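Local coordinates for alpha-galactosidase 1 (Saccharomyces cerevisiae, PDB 3LRK), which hydrolyses terminal, non-reducing alpha-D-galactose residues from alpha-D-galactosides, including galactose oligosaccharides, galactomannans and galactolipids, at residues G33-W37 and L48-T52; A41-S45 and L71-W75. The protein carries 1 engineered substitution. One frame throughout, in Å; residues are numbered along the deposited sequence.

Contact 1. Residues G33-W37 and L48-T52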
loop_
_atom_site.group_PDB
_atom_site.type_symbol
_atom_site.label_atom_id
_atom_site.label_comp_id
_atom_site.label_asym_id
_atom_site.label_seq_id
_atom_site.Cartn_x
_atom_site.Cartn_y
_atom_site.Cartn_z
ATOM N N GLY A 33 34.860 5.368 -7.076
ATOM C CA GLY A 33 35.278 5.318 -8.461
ATOM C C GLY A 33 34.625 6.363 -9.332
ATOM O O GLY A 33 34.368 7.473 -8.889
ATOM N N TRP A 34 34.347 5.985 -10.572
ATOM C CA TRP A 34 33.783 6.883 -11.567
ATOM C C TRP A 34 32.968 6.078 -12.580
ATOM O O TRP A 34 33.310 4.938 -12.908
ATOM C CB TRP A 34 34.920 7.648 -12.262
ATOM C CG TRP A 34 34.520 8.460 -13.483
ATOM C CD1 TRP A 34 34.079 9.754 -13.499
ATOM C CD2 TRP A 34 34.564 8.035 -14.851
ATOM N NE1 TRP A 34 33.828 10.157 -14.791
ATOM C CE2 TRP A 34 34.119 9.124 -15.642
ATOM C CE3 TRP A 34 34.930 6.840 -15.490
ATOM C CZ2 TRP A 34 34.028 9.052 -17.037
ATOM C CZ3 TRP A 34 34.838 6.772 -16.886
ATOM C CH2 TRP A 34 34.393 7.875 -17.638
ATOM N N ASP A 35 31.897 6.691 -13.074
ATOM C CA ASP A 35 31.031 6.093 -14.086
ATOM C C ASP A 35 30.829 7.149 -15.186
ATOM O O ASP A 35 30.625 8.330 -14.889
ATOM C CB ASP A 35 29.696 5.672 -13.434
ATOM C CG ASP A 35 28.735 4.973 -14.396
ATOM O OD1 ASP A 35 28.436 5.527 -15.485
ATOM O OD2 ASP A 35 28.236 3.867 -14.038
ATOM N N ASN A 36 30.889 6.718 -16.440
ATOM C CA ASN A 36 30.851 7.629 -17.594
ATOM C C ASN A 36 29.476 8.192 -17.963
ATOM O O ASN A 36 29.379 9.086 -18.814
ATOM C CB ASN A 36 31.425 6.921 -18.822
ATOM C CG ASN A 36 30.535 5.783 -19.301
ATOM O OD1 ASN A 36 29.587 5.982 -20.075
ATOM N ND2 ASN A 36 30.830 4.589 -18.840
ATOM N N TRP A 37 28.418 7.668 -17.345
ATOM C CA TRP A 37 27.064 7.959 -17.815
ATOM C C TRP A 37 26.674 9.447 -17.781
ATOM O O TRP A 37 26.337 10.016 -18.829
ATOM C CB TRP A 37 25.995 7.111 -17.103
ATOM C CG TRP A 37 24.672 7.324 -17.757
ATOM C CD1 TRP A 37 23.645 8.098 -17.307
ATOM C CD2 TRP A 37 24.267 6.813 -19.032
ATOM N NE1 TRP A 37 22.602 8.078 -18.215
ATOM C CE2 TRP A 37 22.962 7.298 -19.283
ATOM C CE3 TRP A 37 24.875 5.973 -19.980
ATOM C CZ2 TRP A 37 22.255 6.977 -20.446
ATOM C CZ3 TRP A 37 24.166 5.649 -21.139
ATOM C CH2 TRP A 37 22.875 6.157 -21.361
ATOM N N LEU A 48 38.005 6.863 -24.469
ATOM C CA LEU A 48 37.344 7.627 -23.397
ATOM C C LEU A 48 37.729 7.085 -22.037
ATOM O O LEU A 48 38.101 7.836 -21.131
ATOM C CB LEU A 48 35.800 7.575 -23.520
ATOM C CG LEU A 48 35.023 7.806 -22.196
ATOM C CD1 LEU A 48 34.991 9.285 -21.782
ATOM C CD2 LEU A 48 33.607 7.223 -22.200
ATOM N N LEU A 49 37.618 5.769 -21.902
ATOM C CA LEU A 49 37.802 5.110 -20.630
ATOM C C LEU A 49 39.233 5.281 -20.136
ATOM O O LEU A 49 39.460 5.590 -18.966
ATOM C CB LEU A 49 37.457 3.631 -20.784
ATOM C CG LEU A 49 36.341 3.027 -19.929
ATOM C CD1 LEU A 49 35.162 3.977 -19.703
ATOM C CD2 LEU A 49 35.887 1.747 -20.595
ATOM N N LEU A 50 40.197 5.093 -21.034
ATOM C CA LEU A 50 41.612 5.167 -20.662
ATOM C C LEU A 50 42.101 6.604 -20.441
ATOM O O LEU A 50 42.898 6.844 -19.537
ATOM C CB LEU A 50 42.486 4.415 -21.674
ATOM C CG LEU A 50 42.138 2.924 -21.857
ATOM C CD1 LEU A 50 43.112 2.236 -22.797
ATOM C CD2 LEU A 50 42.039 2.162 -20.527
ATOM N N ASP A 51 41.632 7.544 -21.269
ATOM C CA ASP A 51 41.883 8.989 -21.054
ATOM C C ASP A 51 41.364 9.474 -19.705
ATOM O O ASP A 51 42.053 10.202 -18.993
ATOM C CB ASP A 51 41.240 9.839 -22.150
ATOM C CG ASP A 51 41.971 9.750 -23.478
ATOM O OD1 ASP A 51 43.035 9.095 -23.557
ATOM O OD2 ASP A 51 41.451 10.338 -24.456
ATOM N N THR A 52 40.143 9.066 -19.359
ATOM C CA THR A 52 39.554 9.398 -18.058
ATOM C C THR A 52 40.357 8.785 -16.918
ATOM O O THR A 52 40.665 9.461 -15.943
ATOM C CB THR A 52 38.093 8.915 -17.958
ATOM O OG1 THR A 52 37.263 9.749 -18.769
ATOM C CG2 THR A 52 37.593 8.976 -16.516
#
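Thr52 sets its methyl on the indole of Trp34: CG2 lies 3.3 Å from the centroid of the six-membered ring and 1° off its normal, a CH-pi contact. CG2 is almost equidistant from the six ring atoms. On the opposite face, Asn36 N lies 3.8 Å above the Trp34 ring plane, offset toward the rim. A chi1 of 170° turns the indole away from its own backbone N and carries the benzo end toward the helix. Leu49 brings CD1 to the ring edge, in its plane, 4.0 Å from Trp34 CZ3; Leu48 CD1 is near the rim, 4.4 Å from Trp34 CH2. Leu48 CD2 rests 4.0 Å from Asn36 CB. Replacing the tryptophan with an alanine would probably open a gap beneath the Thr52 methyl and leave Ala294 O without its donor, Trp34 NE1. The contact packs the first strand of the (beta/alpha)8 barrel against helix 46-58, with helix 37-40 and loop 41-45 between them in sequence; the axes of 33-35 and 48-52 approach to 10.9 Å, with 147° between their N-to-C directions, roughly antiparallel. Strand 32-35 lies between strands 68-70 and 290-292, while Leu49 and Leu50 touch helix 96-105.

Contact 2. Residues A41-S45 and L71-W75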
loop_
_atom_site.group_PDB
_atom_site.type_symbol
_atom_site.label_atom_id
_atom_site.label_comp_id
_atom_site.label_asym_id
_atom_site.label_seq_id
_atom_site.Cartn_x
_atom_site.Cartn_y
_atom_site.Cartn_z
ATOM N N ALA A 41 26.908 9.517 -21.653
ATOM C CA ALA A 41 25.800 8.658 -22.093
ATOM C C ALA A 41 26.304 7.475 -22.947
ATOM O O ALA A 41 27.273 6.825 -22.555
ATOM C CB ALA A 41 24.718 9.478 -22.809
ATOM N N CYS A 42 25.673 7.204 -24.095
ATOM C CA CYS A 42 26.064 6.074 -24.959
ATOM C C CYS A 42 27.366 6.281 -25.733
ATOM O O CYS A 42 27.881 5.344 -26.346
ATOM C CB CYS A 42 24.947 5.701 -25.951
ATOM S SG CYS A 42 23.510 4.832 -25.239
ATOM N N ASP A 43 27.892 7.502 -25.702
ATOM C CA ASP A 43 29.108 7.839 -26.437
ATOM C C ASP A 43 30.355 7.421 -25.645
ATOM O O ASP A 43 31.046 8.258 -25.047
ATOM C CB ASP A 43 29.127 9.336 -26.771
ATOM C CG ASP A 43 30.268 9.717 -27.698
ATOM O OD1 ASP A 43 30.639 8.881 -28.559
ATOM O OD2 ASP A 43 30.797 10.847 -27.560
ATOM N N VAL A 44 30.617 6.114 -25.648
ATOM C CA VAL A 44 31.720 5.508 -24.908
ATOM C C VAL A 44 32.711 4.872 -25.878
ATOM O O VAL A 44 32.358 4.554 -27.014
ATOM C CB VAL A 44 31.225 4.424 -23.894
ATOM C CG1 VAL A 44 30.308 5.026 -22.854
ATOM C CG2 VAL A 44 30.522 3.260 -24.599
ATOM N N SER A 45 33.953 4.692 -25.431
ATOM C CA SER A 45 34.959 3.972 -26.215
ATOM C C SER A 45 36.110 3.579 -25.305
ATOM O O SER A 45 36.196 4.074 -24.189
ATOM C CB SER A 45 35.483 4.833 -27.369
ATOM O OG SER A 45 36.240 5.926 -26.882
ATOM N N LEU A 71 32.395 1.356 -16.652
ATOM C CA LEU A 71 31.804 1.531 -17.967
ATOM C C LEU A 71 30.325 1.181 -17.841
ATOM O O LEU A 71 29.982 0.084 -17.384
ATOM C CB LEU A 71 32.476 0.606 -18.982
ATOM C CG LEU A 71 31.896 0.531 -20.407
ATOM C CD1 LEU A 71 32.090 1.833 -21.169
ATOM C CD2 LEU A 71 32.484 -0.637 -21.162
ATOM N N ASP A 72 29.467 2.113 -18.247
ATOM C CA ASP A 72 28.017 1.961 -18.109
ATOM C C ASP A 72 27.405 1.335 -19.378
ATOM O O ASP A 72 28.021 0.475 -20.000
ATOM C CB ASP A 72 27.392 3.321 -17.746
ATOM C CG ASP A 72 26.131 3.190 -16.885
ATOM O OD1 ASP A 72 26.238 3.114 -15.642
ATOM O OD2 ASP A 72 25.025 3.180 -17.462
ATOM N N ASP A 73 26.190 1.755 -19.735
ATOM C CA ASP A 73 25.374 1.156 -20.804
ATOM C C ASP A 73 25.979 1.390 -22.205
ATOM O O ASP A 73 26.974 2.104 -22.342
ATOM C CB ASP A 73 23.965 1.773 -20.724
ATOM C CG ASP A 73 22.845 0.855 -21.252
ATOM O OD1 ASP A 73 23.084 -0.120 -22.007
ATOM O OD2 ASP A 73 21.684 1.131 -20.887
ATOM N N CYS A 74 25.367 0.781 -23.229
ATOM C CA CYS A 74 25.653 1.053 -24.661
ATOM C C CYS A 74 27.017 0.588 -25.177
ATOM O O CYS A 74 27.583 1.184 -26.112
ATOM C CB CYS A 74 25.474 2.542 -24.995
ATOM S SG CYS A 74 24.271 3.410 -23.986
ATOM N N TRP A 75 27.536 -0.488 -24.596
ATOM C CA TRP A 75 28.900 -0.916 -24.900
ATOM C C TRP A 75 28.911 -2.100 -25.878
ATOM O O TRP A 75 29.910 -2.330 -26.569
ATOM C CB TRP A 75 29.653 -1.246 -23.593
ATOM C CG TRP A 75 29.047 -2.390 -22.837
ATOM C CD1 TRP A 75 28.159 -2.312 -21.791
ATOM C CD2 TRP A 75 29.251 -3.790 -23.082
ATOM N NE1 TRP A 75 27.812 -3.577 -21.368
ATOM C CE2 TRP A 75 28.459 -4.502 -22.141
ATOM C CE3 TRP A 75 30.032 -4.516 -23.994
ATOM C CZ2 TRP A 75 28.426 -5.898 -22.092
ATOM C CZ3 TRP A 75 29.994 -5.907 -23.948
ATOM C CH2 TRP A 75 29.196 -6.584 -22.989
HETATM O O HOH W 1 27.414 4.342 -21.199
#
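Asp73 OD1 is gripped twice, by Thr120 OG1 and, at 2.7 Å, by the backbone N of Cys74, the residue whose sulfur is joined to Cys42. This disulfide pins together two loops of the TIM barrel: residues 71-75, which follow strand 68-70, and residues 41-45, which link helix 37-40 to helix 46-58. The Cys74 N-H meets OD1 on its anti side, 27° out of the carboxylate plane, which helps fix the rotation of a side chain that binds substrate. Asp73 OD2 accepts a hydrogen bond from Ala122 N; a glycerol, probably from the crystallisation liquor, lies in the pocket and is hydrogen-bonded to Asp72 OD2. A water bridges the loops, 2.8 Å from Ala41 O and 2.6 Å from Asp73 O, with geometry for donating to both, although other acceptors compete for its protons. Lys91 NZ adds a second polar bridge through Cys42 O and Cys74 O. Apart from these polar links, Val44 crosses Leu71 at a slant: Val44 CB is 3.9 Å from Leu71 CD1, and both Val44 methyls lie close to that same carbon. Val44 CG2 also sits 3.9 Å from Cys74 O. The disulfide has a chi3 of -51°, well short of the near right angle that disulfides prefer, which suggests a strained bridge, and Cys74 has a chi1 of -29°, about midway between staggered and eclipsed. The bond between Cys42 SG and Cys74 SG measures 2.0 Å, and the beta carbons, Cys42 CB and Cys74 CB, are pressed to 3.3 Å.

Overall arrangement
Contacts 1 and 2 have centres 10 Å apart and alternate along the chain: the strand and helix of contact 1 flank the 41-45 loop, whose partner follows the second barrel strand. They meet directly where the side chain of Asn36 approaches Val44 and comes within about 4 Å of that of Asp72. Asp35, at the end of its strand, and Asp72, just beyond strand 68-70, bring two carboxylate oxygens, Asp35 OD2 and Asp72 OD1, to 2.7 Å; Lys147 forms a salt bridge with Asp72 and a long, weak ion pair with Asp35. Contact 2 holds substrate-binding residues, Asp72 and Asp73, and the Asp73 side chain lies about 6 Å from that of the nucleophile Asp149. Contact 1 packs the barrel wall beside this pocket.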